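Local coordinates for protein acetylene hydratase Ahy (Pelobacter acetylenicus, PDB 2E7Z) that hydrates acetylene to acetaldehyde using a non-redox-active tungsten-bis(molybdopterin guanine dinucleotide) cofactor and a [4Fe-4S] cluster, at residues Ala413-Met418 and Phe608-His613; Leu602-Asn607 and His673-Pro678; Thr446-Asp451 and Gly687-Met692. One frame throughout, in Å; residues are numbered along the deposited sequence.

Overall arrangement
Contacts 1 and 2 hold the two dinucleotide arms of the tungsten cofactor; contact 3, like contact 1, joins the oxidoreductase and dinucleotide-binding regions, but farther out. Contact 1 grips one phosphate of one dinucleotide; its Ser610 side chain lies about 12 Å from the tungsten. Contact 2, its centre about 9 Å away, holds the other dinucleotide and brings the Arg603 side chain to about 5 Å from the metal. The two are tied by Trp676 NE1, 2.9 Å from Ser610 O. Contact 3 is centred about 11 Å from contact 1 and 16 Å from contact 2. A hydrogen bond between Thr446 OG1 and Asn415 OD1 (2.7 Å) ties it to contact 1, and one from Cys677 N to Ser689 O (2.8 Å) ties it to contact 2.

Contact 1: Ala413-Met418 and Phe608-His613; sequences ASNALM and FQSCYH. With MGD (2-amino-5,6-dimercapto-7-methyl-3,7,8a,9-tetrahydro-8-oxa-1,3,9,10-tetraaza-anthracen-4-one guanosine dinucleotide), chain E.
Ser610 and Asn415 close on one phosphate of the cofactor from two loops. Asn415 ND2 donates to Ser610 OG at 3.0 Å, with an N-H...O angle of 164° and the hydroxyl lying in the amide plane. The hydroxyl in turn donates to the phosphate, Ser610 OG to O2B of MGD (chain E) 2.6 Å, making a chain of two bonds from amide to serine to phosphate. O2B is gripped a second time by the Ser610 backbone, N to O2B 2.9 Å. For this the hydroxyl stands between the backbone N and the carbonyl carbon (chi1 76°), on the side of the main-chain donor. Asn415 OD1 bonds to Thr446 OG1, which fixes the flip of the amide and turns ND2 toward the serine. Both loops belong to the dinucleotide-binding site of this DMSO reductase family enzyme: Phe608 to Cys611 form a type II' turn with Gln609 at positive phi, and Asn415 centres an inverse gamma turn. From that turn Asn415 N donates to the ester oxygen O5' at 3.0 Å, so the phosphate nearest the guanosine is held from both segments. Met418 brings CE to 4.0 Å from Ser610 CB, a methyl against the serine beside these polar bonds. Farther along the same cofactor, Gln609 lays its amide beside the pyran end of the pterin, while Cys611 SG rests 3.5 Å from C2' of the ribose and Ala413 CB approaches N3 of the guanine at 3.3 Å.

Contact 2: Leu602-Asn607 and His673-Pro678; sequences LREDSN and HGRWCP. With MGD (2-amino-5,6-dimercapto-7-methyl-3,7,8a,9-tetrahydro-8-oxa-1,3,9,10-tetraaza-anthracen-4-one guanosine dinucleotide), chain F.
Glu604 OE1 accepts from both segments. Arg675 NH2 meets it on the syn side in a salt bridge of 2.7 Å, at 171° and in the guanidinium plane, though the two planar groups stand 69° apart. Asn607 ND2 takes the anti lone pair of OE1 at 2.9 Å, bracing the carboxylate from its own turn, Glu604 to Asn607. OE2 pairs with Arg670, so the carboxylate answers two arginines. A glutamine here would probably leave Arg675 and Arg670 without their anionic mate and could unsettle the Asn607 amide. Two waters bridge the segments: one accepts from His673 N at 2.8 Å and probably donates to Leu602 O, and another accepts from Arg603 NH1 at 3.1 Å and donates to His673 O. Arg603 NH1 packs 3.7 Å from His673 CD2, guanidinium and ring planes 61° apart, and reaches O17 of the other dinucleotide; His673 ND1 bonds to Asp696. Arg603 N donates to phosphate O1B of MGD (chain F) at 2.6 Å. Both loops belong to the dinucleotide-binding domain, of the double-psi beta-barrel clan: 602-607 follows strand 596-600, the loop 673-678 its parallel neighbour 668-671, and Arg675 reaches Glu622 O just past helix 617-621.

Contact 3: Thr446-Asp451 and Gly687-Met692; sequences TAQLAD and GFSGAM
The Phe688 ring takes Gln448 at its edge: OE1 lies near the ring plane, 3.5 Å from CD1, and the amide is turned 43° against the ring. Obliquely to the same ring comes Leu449, whose CD2 branch packs 3.7 Å from CZ, the leucine lying roughly perpendicular to the phenylalanine. Extended beyond CG, Gln448 runs antiparallel alongside Phe688 and carries its amide on to Ser689. There NE2 donates to Ser689 OG at 3.1 Å and 150°, with the hydroxyl tilted 20° from the amide plane. The polar ends of Gln448 and Ser689 have further partners: OE1 accepts from Gly683 N, NE2 also bonds to Met443 O, and Ser689 OG to Glu681 O, a buried polar network beside the apolar pair. Phe688 to Ala691 form a type I' turn, closed by Ala691 N to Phe688 O at 3.2 Å, and its Gly690 is the N-cap of the helix that follows. The contact thus joins the molybdopterin oxidoreductase region to the dinucleotide-binding region: the loop 446-451, between strands 435-440 and 452-455, meets the turn leading into helix 691-694, while helix 423-431 packs on both Leu449 and Met692.

Contact 1: Ala413-Met418 and Phe608-His613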
loop_
_atom_site.group_PDB
_atom_site.type_symbol
_atom_site.label_atom_id
_atom_site.label_comp_id
_atom_site.label_asym_id
_atom_site.label_seq_id
_atom_site.Cartn_x
_atom_site.Cartn_y
_atom_site.Cartn_z
ATOM N N ALA A 413 -7.125 -5.335 -10.617
ATOM C CA ALA A 413 -5.896 -4.536 -10.728
ATOM C C ALA A 413 -4.890 -4.950 -9.661
ATOM O O ALA A 413 -4.288 -4.117 -8.991
ATOM C CB ALA A 413 -6.183 -3.042 -10.705
ATOM N N SER A 414 -4.707 -6.262 -9.532
ATOM C CA SER A 414 -3.847 -6.824 -8.508
ATOM C C SER A 414 -3.183 -8.094 -9.017
ATOM O O SER A 414 -3.859 -9.088 -9.319
ATOM C CB SER A 414 -4.701 -7.110 -7.242
ATOM O OG SER A 414 -3.963 -7.866 -6.276
ATOM N N ASN A 415 -1.851 -8.038 -9.141
ATOM C CA ASN A 415 -1.087 -9.216 -9.521
ATOM C C ASN A 415 -0.813 -9.993 -8.239
ATOM O O ASN A 415 0.295 -10.089 -7.741
ATOM C CB ASN A 415 0.187 -8.769 -10.232
ATOM C CG ASN A 415 1.044 -9.915 -10.706
ATOM O OD1 ASN A 415 0.603 -11.053 -10.836
ATOM N ND2 ASN A 415 2.289 -9.575 -11.038
ATOM N N ALA A 416 -1.905 -10.543 -7.713
ATOM C CA ALA A 416 -1.955 -11.136 -6.378
ATOM C C ALA A 416 -0.936 -12.237 -6.125
ATOM O O ALA A 416 -0.383 -12.334 -5.025
ATOM C CB ALA A 416 -3.390 -11.636 -6.059
ATOM N N LEU A 417 -0.642 -13.058 -7.134
ATOM C CA LEU A 417 0.383 -14.078 -6.967
ATOM C C LEU A 417 1.667 -13.478 -6.379
ATOM O O LEU A 417 2.353 -14.118 -5.584
ATOM C CB LEU A 417 0.671 -14.763 -8.319
ATOM C CG LEU A 417 1.813 -15.761 -8.277
ATOM C CD1 LEU A 417 1.486 -16.982 -7.425
ATOM C CD2 LEU A 417 2.133 -16.177 -9.716
ATOM N N MET A 418 2.007 -12.272 -6.834
ATOM C CA MET A 418 3.300 -11.660 -6.541
ATOM C C MET A 418 3.223 -10.510 -5.548
ATOM O O MET A 418 4.247 -9.849 -5.305
ATOM C CB MET A 418 3.932 -11.141 -7.858
ATOM C CG MET A 418 4.465 -12.252 -8.789
ATOM S SD MET A 418 4.966 -11.686 -10.441
ATOM C CE MET A 418 5.994 -10.233 -10.121
ATOM N N PHE A 608 6.415 0.409 -11.918
ATOM C CA PHE A 608 5.630 0.617 -10.709
ATOM C C PHE A 608 5.214 -0.759 -10.235
ATOM O O PHE A 608 4.450 -1.420 -10.913
ATOM C CB PHE A 608 4.392 1.510 -10.952
ATOM C CG PHE A 608 3.439 1.545 -9.786
ATOM C CD1 PHE A 608 3.804 2.130 -8.571
ATOM C CD2 PHE A 608 2.176 0.964 -9.897
ATOM C CE1 PHE A 608 2.913 2.155 -7.481
ATOM C CE2 PHE A 608 1.284 0.979 -8.808
ATOM C CZ PHE A 608 1.666 1.567 -7.606
ATOM N N GLN A 609 5.729 -1.204 -9.090
ATOM C CA GLN A 609 5.395 -2.539 -8.595
ATOM C C GLN A 609 5.687 -3.554 -9.685
ATOM O O GLN A 609 6.794 -3.525 -10.196
ATOM C CB GLN A 609 3.944 -2.605 -8.077
ATOM C CG GLN A 609 3.642 -1.507 -7.048
ATOM C CD GLN A 609 4.316 -1.743 -5.701
ATOM O OE1 GLN A 609 4.700 -2.857 -5.362
ATOM N NE2 GLN A 609 4.427 -0.690 -4.917
ATOM N N SER A 610 4.746 -4.411 -10.085
ATOM C CA SER A 610 5.012 -5.362 -11.163
ATOM C C SER A 610 4.644 -4.856 -12.551
ATOM O O SER A 610 4.589 -5.663 -13.473
ATOM C CB SER A 610 4.324 -6.703 -10.877
ATOM O OG SER A 610 2.917 -6.639 -11.113
ATOM N N CYS A 611 4.387 -3.549 -12.665
ATOM C CA CYS A 611 3.839 -2.959 -13.897
ATOM C C CYS A 611 4.921 -2.381 -14.785
ATOM O O CYS A 611 5.939 -1.864 -14.315
ATOM C CB CYS A 611 2.875 -1.821 -13.587
ATOM S SG CYS A 611 1.530 -2.272 -12.432
ATOM N N TYR A 612 4.620 -2.397 -16.082
ATOM C CA TYR A 612 5.406 -1.748 -17.160
ATOM C C TYR A 612 6.664 -2.521 -17.533
ATOM O O TYR A 612 7.604 -1.953 -18.127
ATOM C CB TYR A 612 5.718 -0.241 -16.911
ATOM C CG TYR A 612 4.610 0.472 -16.210
ATOM C CD1 TYR A 612 3.274 0.214 -16.539
ATOM C CD2 TYR A 612 4.890 1.361 -15.174
ATOM C CE1 TYR A 612 2.232 0.840 -15.832
ATOM C CE2 TYR A 612 3.884 1.985 -14.474
ATOM C CZ TYR A 612 2.550 1.707 -14.785
ATOM O OH TYR A 612 1.543 2.300 -14.046
ATOM N N HIS A 613 6.689 -3.821 -17.232
ATOM C CA HIS A 613 7.782 -4.677 -17.732
ATOM C C HIS A 613 7.582 -5.168 -19.178
ATOM O O HIS A 613 8.456 -5.850 -19.721
ATOM C CB HIS A 613 8.016 -5.862 -16.777
ATOM C CG HIS A 613 8.397 -5.460 -15.388
ATOM N ND1 HIS A 613 9.421 -4.568 -15.129
ATOM C CD2 HIS A 613 7.939 -5.873 -14.179
ATOM C CE1 HIS A 613 9.539 -4.413 -13.821
ATOM N NE2 HIS A 613 8.667 -5.206 -13.224
HETATM P PB MGD E . 0.867 -5.138 -8.522
HETATM O O1B MGD E . 0.979 -6.321 -7.592
HETATM O O2B MGD E . 1.956 -4.846 -9.487
HETATM O O3B MGD E . 0.644 -3.775 -7.707
HETATM O O3A MGD E . 0.200 -3.588 -5.241
HETATM P PA MGD E . -0.497 -3.319 -6.671
HETATM O O1A MGD E . -0.689 -1.855 -6.934
HETATM O O2A MGD E . -1.671 -4.250 -6.722
HETATM O "O5'" MGD E . -0.514 -5.348 -9.328
HETATM C "C5'" MGD E . -1.115 -4.235 -9.967
HETATM C "C4'" MGD E . -1.831 -4.783 -11.186
HETATM O "O4'" MGD E . -2.693 -3.743 -11.674
HETATM C "C3'" MGD E . -0.906 -5.074 -12.363
HETATM O "O3'" MGD E . -1.083 -6.443 -12.765
HETATM C "C2'" MGD E . -1.299 -4.090 -13.484
HETATM O "O2'" MGD E . -1.206 -4.586 -14.834
HETATM C "C1'" MGD E . -2.730 -3.801 -13.118
HETATM N N9 MGD E . -3.259 -2.489 -13.521
HETATM C C8 MGD E . -2.614 -1.296 -13.506
HETATM N N7 MGD E . -3.446 -0.299 -13.844
HETATM C C5 MGD E . -4.668 -0.853 -14.009
HETATM C C6 MGD E . -5.999 -0.390 -14.360
HETATM O O6 MGD E . -6.231 0.818 -14.575
HETATM N N1 MGD E . -6.963 -1.326 -14.396
HETATM C C2 MGD E . -6.774 -2.631 -14.236
HETATM N N2 MGD E . -7.847 -3.470 -14.303
HETATM N N3 MGD E . -5.580 -3.126 -13.920
HETATM C C4 MGD E . -4.536 -2.282 -13.796
HETATM C C10 MGD E . 1.037 -2.562 -4.706
HETATM C C11 MGD E . 1.252 -2.896 -3.245
HETATM O O11 MGD E . 2.033 -4.089 -3.235
HETATM C C12 MGD E . 1.979 -1.767 -2.556
HETATM S S12 MGD E . 1.331 -0.189 -2.685
HETATM C C13 MGD E . 3.071 -2.002 -1.810
HETATM S S13 MGD E . 3.988 -0.743 -1.122
HETATM C C14 MGD E . 3.588 -3.381 -1.537
HETATM N N15 MGD E . 4.843 -3.644 -2.223
HETATM C C16 MGD E . 5.287 -4.927 -2.092
HETATM C C17 MGD E . 6.704 -5.313 -2.060
HETATM O O17 MGD E . 7.600 -4.445 -2.143
HETATM N N18 MGD E . 6.993 -6.623 -1.928
HETATM C C19 MGD E . 6.046 -7.590 -1.824
HETATM N N19 MGD E . 6.401 -8.886 -1.701
HETATM N N20 MGD E . 4.739 -7.304 -1.872
HETATM C C21 MGD E . 4.322 -6.037 -1.985
HETATM N N22 MGD E . 3.014 -5.771 -1.998
HETATM C C23 MGD E . 2.519 -4.412 -1.936
#

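Contact 2: Leu602-Asn607 and His673-Pro678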
loop_
_atom_site.group_PDB
_atom_site.type_symbol
_atom_site.label_atom_id
_atom_site.label_comp_id
_atom_site.label_asym_id
_atom_site.label_seq_id
_atom_site.Cartn_x
_atom_site.Cartn_y
_atom_site.Cartn_z
ATOM N N LEU A 602 13.040 -1.184 -2.832
ATOM C CA LEU A 602 13.779 -0.170 -3.604
ATOM C C LEU A 602 13.096 0.009 -4.943
ATOM O O LEU A 602 13.295 -0.753 -5.891
ATOM C CB LEU A 602 15.290 -0.432 -3.720
ATOM C CG LEU A 602 16.175 0.837 -3.783
ATOM C CD1 LEU A 602 17.614 0.441 -4.027
ATOM C CD2 LEU A 602 15.765 1.818 -4.827
ATOM N N ARG A 603 12.241 1.020 -4.982
ATOM C CA ARG A 603 11.434 1.267 -6.166
ATOM C C ARG A 603 12.292 1.820 -7.294
ATOM O O ARG A 603 13.205 2.627 -7.054
ATOM C CB ARG A 603 10.307 2.235 -5.840
ATOM C CG ARG A 603 9.429 1.781 -4.694
ATOM C CD ARG A 603 8.799 0.412 -4.915
ATOM N NE ARG A 603 7.921 0.103 -3.790
ATOM C CZ ARG A 603 7.619 -1.113 -3.344
ATOM N NH1 ARG A 603 8.104 -2.211 -3.916
ATOM N NH2 ARG A 603 6.821 -1.228 -2.293
ATOM N N GLU A 604 11.984 1.391 -8.511
ATOM C CA GLU A 604 12.790 1.725 -9.685
ATOM C C GLU A 604 12.058 2.748 -10.522
ATOM O O GLU A 604 10.817 2.693 -10.653
ATOM C CB GLU A 604 13.118 0.473 -10.491
ATOM C CG GLU A 604 14.080 -0.430 -9.705
ATOM C CD GLU A 604 14.323 -1.784 -10.322
ATOM O OE1 GLU A 604 13.599 -2.178 -11.253
ATOM O OE2 GLU A 604 15.251 -2.473 -9.845
ATOM N N ASP A 605 12.831 3.701 -11.043
ATOM C CA ASP A 605 12.291 4.836 -11.782
ATOM C C ASP A 605 11.289 4.454 -12.862
ATOM O O ASP A 605 10.251 5.120 -13.000
ATOM C CB ASP A 605 13.439 5.610 -12.430
ATOM C CG ASP A 605 14.265 6.420 -11.420
ATOM O OD1 ASP A 605 13.965 6.442 -10.204
ATOM O OD2 ASP A 605 15.244 7.054 -11.874
ATOM N N SER A 606 11.584 3.378 -13.597
ATOM C CA SER A 606 10.868 3.046 -14.833
ATOM C C SER A 606 9.706 2.070 -14.683
ATOM O O SER A 606 8.997 1.808 -15.662
ATOM C CB SER A 606 11.839 2.493 -15.885
ATOM O OG SER A 606 12.625 1.431 -15.342
ATOM N N ASN A 607 9.498 1.529 -13.481
ATOM C CA ASN A 607 8.399 0.578 -13.269
ATOM C C ASN A 607 7.640 0.918 -12.015
ATOM O O ASN A 607 8.139 1.651 -11.164
ATOM C CB ASN A 607 8.894 -0.882 -13.282
ATOM C CG ASN A 607 10.025 -1.134 -12.304
ATOM O OD1 ASN A 607 9.835 -1.040 -11.090
ATOM N ND2 ASN A 607 11.227 -1.449 -12.840
ATOM N N HIS A 673 11.263 -5.850 -5.951
ATOM C CA HIS A 673 9.919 -6.394 -5.951
ATOM C C HIS A 673 9.276 -6.220 -7.306
ATOM O O HIS A 673 9.377 -5.154 -7.919
ATOM C CB HIS A 673 9.046 -5.668 -4.948
ATOM C CG HIS A 673 7.584 -5.973 -5.098
ATOM N ND1 HIS A 673 7.067 -7.228 -4.874
ATOM C CD2 HIS A 673 6.538 -5.184 -5.442
ATOM C CE1 HIS A 673 5.759 -7.204 -5.074
ATOM N NE2 HIS A 673 5.413 -5.976 -5.426
ATOM N N GLY A 674 8.546 -7.244 -7.745
ATOM C CA GLY A 674 7.633 -7.077 -8.860
ATOM C C GLY A 674 8.204 -7.497 -10.186
ATOM O O GLY A 674 7.575 -7.302 -11.200
ATOM N N ARG A 675 9.405 -8.074 -10.182
ATOM C CA ARG A 675 10.058 -8.402 -11.440
ATOM C C ARG A 675 9.523 -9.678 -12.085
ATOM O O ARG A 675 9.454 -10.724 -11.445
ATOM C CB ARG A 675 11.571 -8.514 -11.216
ATOM C CG ARG A 675 12.229 -7.176 -11.104
ATOM C CD ARG A 675 12.399 -6.666 -12.545
ATOM N NE ARG A 675 12.905 -5.334 -12.585
ATOM C CZ ARG A 675 13.299 -4.713 -13.688
ATOM N NH1 ARG A 675 13.274 -5.327 -14.871
ATOM N NH2 ARG A 675 13.740 -3.482 -13.579
ATOM N N TRP A 676 9.125 -9.562 -13.348
ATOM C CA TRP A 676 8.805 -10.721 -14.155
ATOM C C TRP A 676 9.067 -10.336 -15.611
ATOM O O TRP A 676 9.464 -9.207 -15.871
ATOM C CB TRP A 676 7.369 -11.220 -13.927
ATOM C CG TRP A 676 6.272 -10.239 -14.296
ATOM C CD1 TRP A 676 5.960 -9.059 -13.665
ATOM C CD2 TRP A 676 5.326 -10.392 -15.357
ATOM N NE1 TRP A 676 4.868 -8.473 -14.266
ATOM C CE2 TRP A 676 4.475 -9.254 -15.327
ATOM C CE3 TRP A 676 5.135 -11.367 -16.364
ATOM C CZ2 TRP A 676 3.433 -9.072 -16.240
ATOM C CZ3 TRP A 676 4.084 -11.196 -17.273
ATOM C CH2 TRP A 676 3.254 -10.042 -17.217
ATOM N N CYS A 677 8.813 -11.254 -16.534
ATOM C CA CYS A 677 9.313 -11.149 -17.909
ATOM C C CYS A 677 8.163 -11.375 -18.898
ATOM O O CYS A 677 7.988 -12.488 -19.391
ATOM C CB CYS A 677 10.397 -12.214 -18.113
ATOM S SG CYS A 677 11.645 -12.322 -16.752
ATOM N N PRO A 678 7.374 -10.323 -19.188
ATOM C CA PRO A 678 6.196 -10.428 -20.052
ATOM C C PRO A 678 6.468 -10.889 -21.474
ATOM O O PRO A 678 5.541 -11.302 -22.165
ATOM C CB PRO A 678 5.625 -9.002 -20.046
ATOM C CG PRO A 678 6.126 -8.398 -18.781
ATOM C CD PRO A 678 7.508 -8.970 -18.621
HETATM P PB MGD F . 11.954 1.994 -1.841
HETATM O O1B MGD F . 12.387 2.728 -3.083
HETATM O O2B MGD F . 11.581 0.544 -1.961
HETATM O O3B MGD F . 10.696 2.736 -1.167
HETATM O O3A MGD F . 8.921 4.403 -1.676
HETATM P PA MGD F . 10.378 4.302 -1.020
HETATM O O1A MGD F . 10.224 4.515 0.464
HETATM O O2A MGD F . 11.301 5.219 -1.801
HETATM O "O5'" MGD F . 13.126 2.128 -0.743
HETATM C "C5'" MGD F . 13.599 3.437 -0.486
HETATM C "C4'" MGD F . 14.640 3.390 0.616
HETATM O "O4'" MGD F . 14.115 2.698 1.755
HETATM C "C3'" MGD F . 15.889 2.636 0.167
HETATM O "O3'" MGD F . 16.969 3.561 0.036
HETATM C "C2'" MGD F . 16.151 1.634 1.269
HETATM O "O2'" MGD F . 17.512 1.568 1.692
HETATM C "C1'" MGD F . 15.262 2.166 2.387
HETATM N N9 MGD F . 14.943 1.157 3.416
HETATM C C8 MGD F . 14.739 -0.164 3.252
HETATM N N7 MGD F . 14.460 -0.784 4.427
HETATM C C5 MGD F . 14.515 0.176 5.382
HETATM C C6 MGD F . 14.330 0.243 6.847
HETATM O O6 MGD F . 14.097 -0.791 7.509
HETATM N N1 MGD F . 14.445 1.441 7.441
HETATM C C2 MGD F . 14.716 2.577 6.767
HETATM N N2 MGD F . 14.800 3.744 7.449
HETATM N N3 MGD F . 14.895 2.589 5.416
HETATM C C4 MGD F . 14.809 1.448 4.706
HETATM C C10 MGD F . 7.886 3.431 -1.539
HETATM C C11 MGD F . 6.802 3.944 -2.482
HETATM O O11 MGD F . 7.383 4.199 -3.771
HETATM C C12 MGD F . 5.615 3.009 -2.602
HETATM S S12 MGD F . 5.088 2.113 -1.263
HETATM C C13 MGD F . 4.953 2.872 -3.763
HETATM S S13 MGD F . 3.512 1.972 -3.903
HETATM C C14 MGD F . 5.475 3.483 -5.023
HETATM N N15 MGD F . 6.191 2.488 -5.811
HETATM C C16 MGD F . 6.951 2.932 -6.836
HETATM C C17 MGD F . 7.411 2.069 -7.945
HETATM O O17 MGD F . 7.121 0.851 -7.980
HETATM N N18 MGD F . 8.165 2.633 -8.907
HETATM C C19 MGD F . 8.520 3.936 -8.892
HETATM N N19 MGD F . 9.270 4.416 -9.906
HETATM N N20 MGD F . 8.142 4.786 -7.903
HETATM C C21 MGD F . 7.383 4.344 -6.880
HETATM N N22 MGD F . 7.016 5.180 -5.894
HETATM C C23 MGD F . 6.399 4.663 -4.690
HETATM O O HOH W 1 11.713 -3.112 -6.527
HETATM O O HOH W 2 8.763 -2.400 -6.918
HETATM O O HOH W 3 11.671 -3.398 -9.445
#

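Contact 3: Thr446-Asp451 and Gly687-Met692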
loop_
_atom_site.group_PDB
_atom_site.type_symbol
_atom_site.label_atom_id
_atom_site.label_comp_id
_atom_site.label_asym_id
_atom_site.label_seq_id
_atom_site.Cartn_x
_atom_site.Cartn_y
_atom_site.Cartn_z
ATOM N N THR A 446 -0.629 -13.646 -12.460
ATOM C CA THR A 446 -1.924 -13.966 -11.854
ATOM C C THR A 446 -2.993 -14.256 -12.918
ATOM O O THR A 446 -3.733 -15.219 -12.807
ATOM C CB THR A 446 -2.372 -12.808 -10.946
ATOM O OG1 THR A 446 -1.374 -12.638 -9.950
ATOM C CG2 THR A 446 -3.673 -13.161 -10.281
ATOM N N ALA A 447 -3.052 -13.433 -13.967
ATOM C CA ALA A 447 -4.029 -13.648 -15.034
ATOM C C ALA A 447 -3.807 -15.014 -15.706
ATOM O O ALA A 447 -4.752 -15.683 -16.125
ATOM C CB ALA A 447 -3.935 -12.527 -16.062
ATOM N N GLN A 448 -2.549 -15.445 -15.726
ATOM C CA GLN A 448 -2.217 -16.728 -16.352
ATOM C C GLN A 448 -2.869 -17.911 -15.665
ATOM O O GLN A 448 -3.041 -18.990 -16.224
ATOM C CB GLN A 448 -0.724 -16.904 -16.327
ATOM C CG GLN A 448 -0.090 -16.028 -17.422
ATOM C CD GLN A 448 1.423 -16.054 -17.405
ATOM O OE1 GLN A 448 2.032 -17.088 -17.101
ATOM N NE2 GLN A 448 2.042 -14.915 -17.742
ATOM N N LEU A 449 -3.245 -17.676 -14.404
ATOM C CA LEU A 449 -3.891 -18.668 -13.527
ATOM C C LEU A 449 -5.403 -18.537 -13.498
ATOM O O LEU A 449 -6.082 -19.246 -12.742
ATOM C CB LEU A 449 -3.294 -18.569 -12.109
ATOM C CG LEU A 449 -1.851 -19.090 -12.008
ATOM C CD1 LEU A 449 -1.054 -18.456 -10.868
ATOM C CD2 LEU A 449 -1.813 -20.604 -11.920
ATOM N N ALA A 450 -5.953 -17.662 -14.342
ATOM C CA ALA A 450 -7.370 -17.382 -14.293
ATOM C C ALA A 450 -8.207 -18.301 -15.173
ATOM O O ALA A 450 -7.686 -18.896 -16.115
ATOM C CB ALA A 450 -7.632 -15.932 -14.625
ATOM N N ASP A 451 -9.506 -18.382 -14.860
ATOM C CA ASP A 451 -10.501 -18.943 -15.796
ATOM C C ASP A 451 -10.910 -17.896 -16.830
ATOM O O ASP A 451 -11.217 -18.222 -17.987
ATOM C CB ASP A 451 -11.724 -19.432 -15.041
ATOM C CG ASP A 451 -11.380 -20.586 -14.140
ATOM O OD1 ASP A 451 -11.246 -21.732 -14.633
ATOM O OD2 ASP A 451 -11.229 -20.365 -12.935
ATOM N N GLY A 687 7.685 -20.672 -15.037
ATOM C CA GLY A 687 7.397 -20.097 -13.722
ATOM C C GLY A 687 6.477 -18.899 -13.859
ATOM O O GLY A 687 6.665 -17.902 -13.180
ATOM N N PHE A 688 5.523 -18.982 -14.786
ATOM C CA PHE A 688 4.573 -17.913 -15.084
ATOM C C PHE A 688 5.307 -16.656 -15.505
ATOM O O PHE A 688 5.257 -15.597 -14.859
ATOM C CB PHE A 688 3.585 -17.724 -13.914
ATOM C CG PHE A 688 2.841 -18.978 -13.613
ATOM C CD1 PHE A 688 1.784 -19.361 -14.419
ATOM C CD2 PHE A 688 3.267 -19.841 -12.603
ATOM C CE1 PHE A 688 1.130 -20.576 -14.216
ATOM C CE2 PHE A 688 2.618 -21.048 -12.393
ATOM C CZ PHE A 688 1.542 -21.412 -13.168
ATOM N N SER A 689 6.024 -16.828 -16.615
ATOM C CA SER A 689 6.776 -15.744 -17.245
ATOM C C SER A 689 7.769 -15.142 -16.250
ATOM O O SER A 689 7.942 -13.918 -16.177
ATOM C CB SER A 689 5.852 -14.677 -17.839
ATOM O OG SER A 689 4.926 -15.252 -18.740
ATOM N N GLY A 690 8.442 -16.018 -15.507
ATOM C CA GLY A 690 9.493 -15.584 -14.599
ATOM C C GLY A 690 9.077 -15.174 -13.200
ATOM O O GLY A 690 9.933 -14.911 -12.364
ATOM N N ALA A 691 7.771 -15.120 -12.939
ATOM C CA ALA A 691 7.297 -14.779 -11.599
ATOM C C ALA A 691 7.951 -15.634 -10.517
ATOM O O ALA A 691 8.371 -15.106 -9.489
ATOM C CB ALA A 691 5.807 -14.986 -11.559
ATOM N N MET A 692 8.010 -16.947 -10.760
ATOM C CA MET A 692 8.509 -17.901 -9.761
ATOM C C MET A 692 10.021 -17.871 -9.630
ATOM O O MET A 692 10.564 -18.472 -8.709
ATOM C CB MET A 692 8.030 -19.330 -10.078
ATOM C CG MET A 692 6.478 -19.500 -10.223
ATOM S SD MET A 692 5.491 -18.982 -8.798
ATOM C CE MET A 692 5.969 -20.256 -7.603
#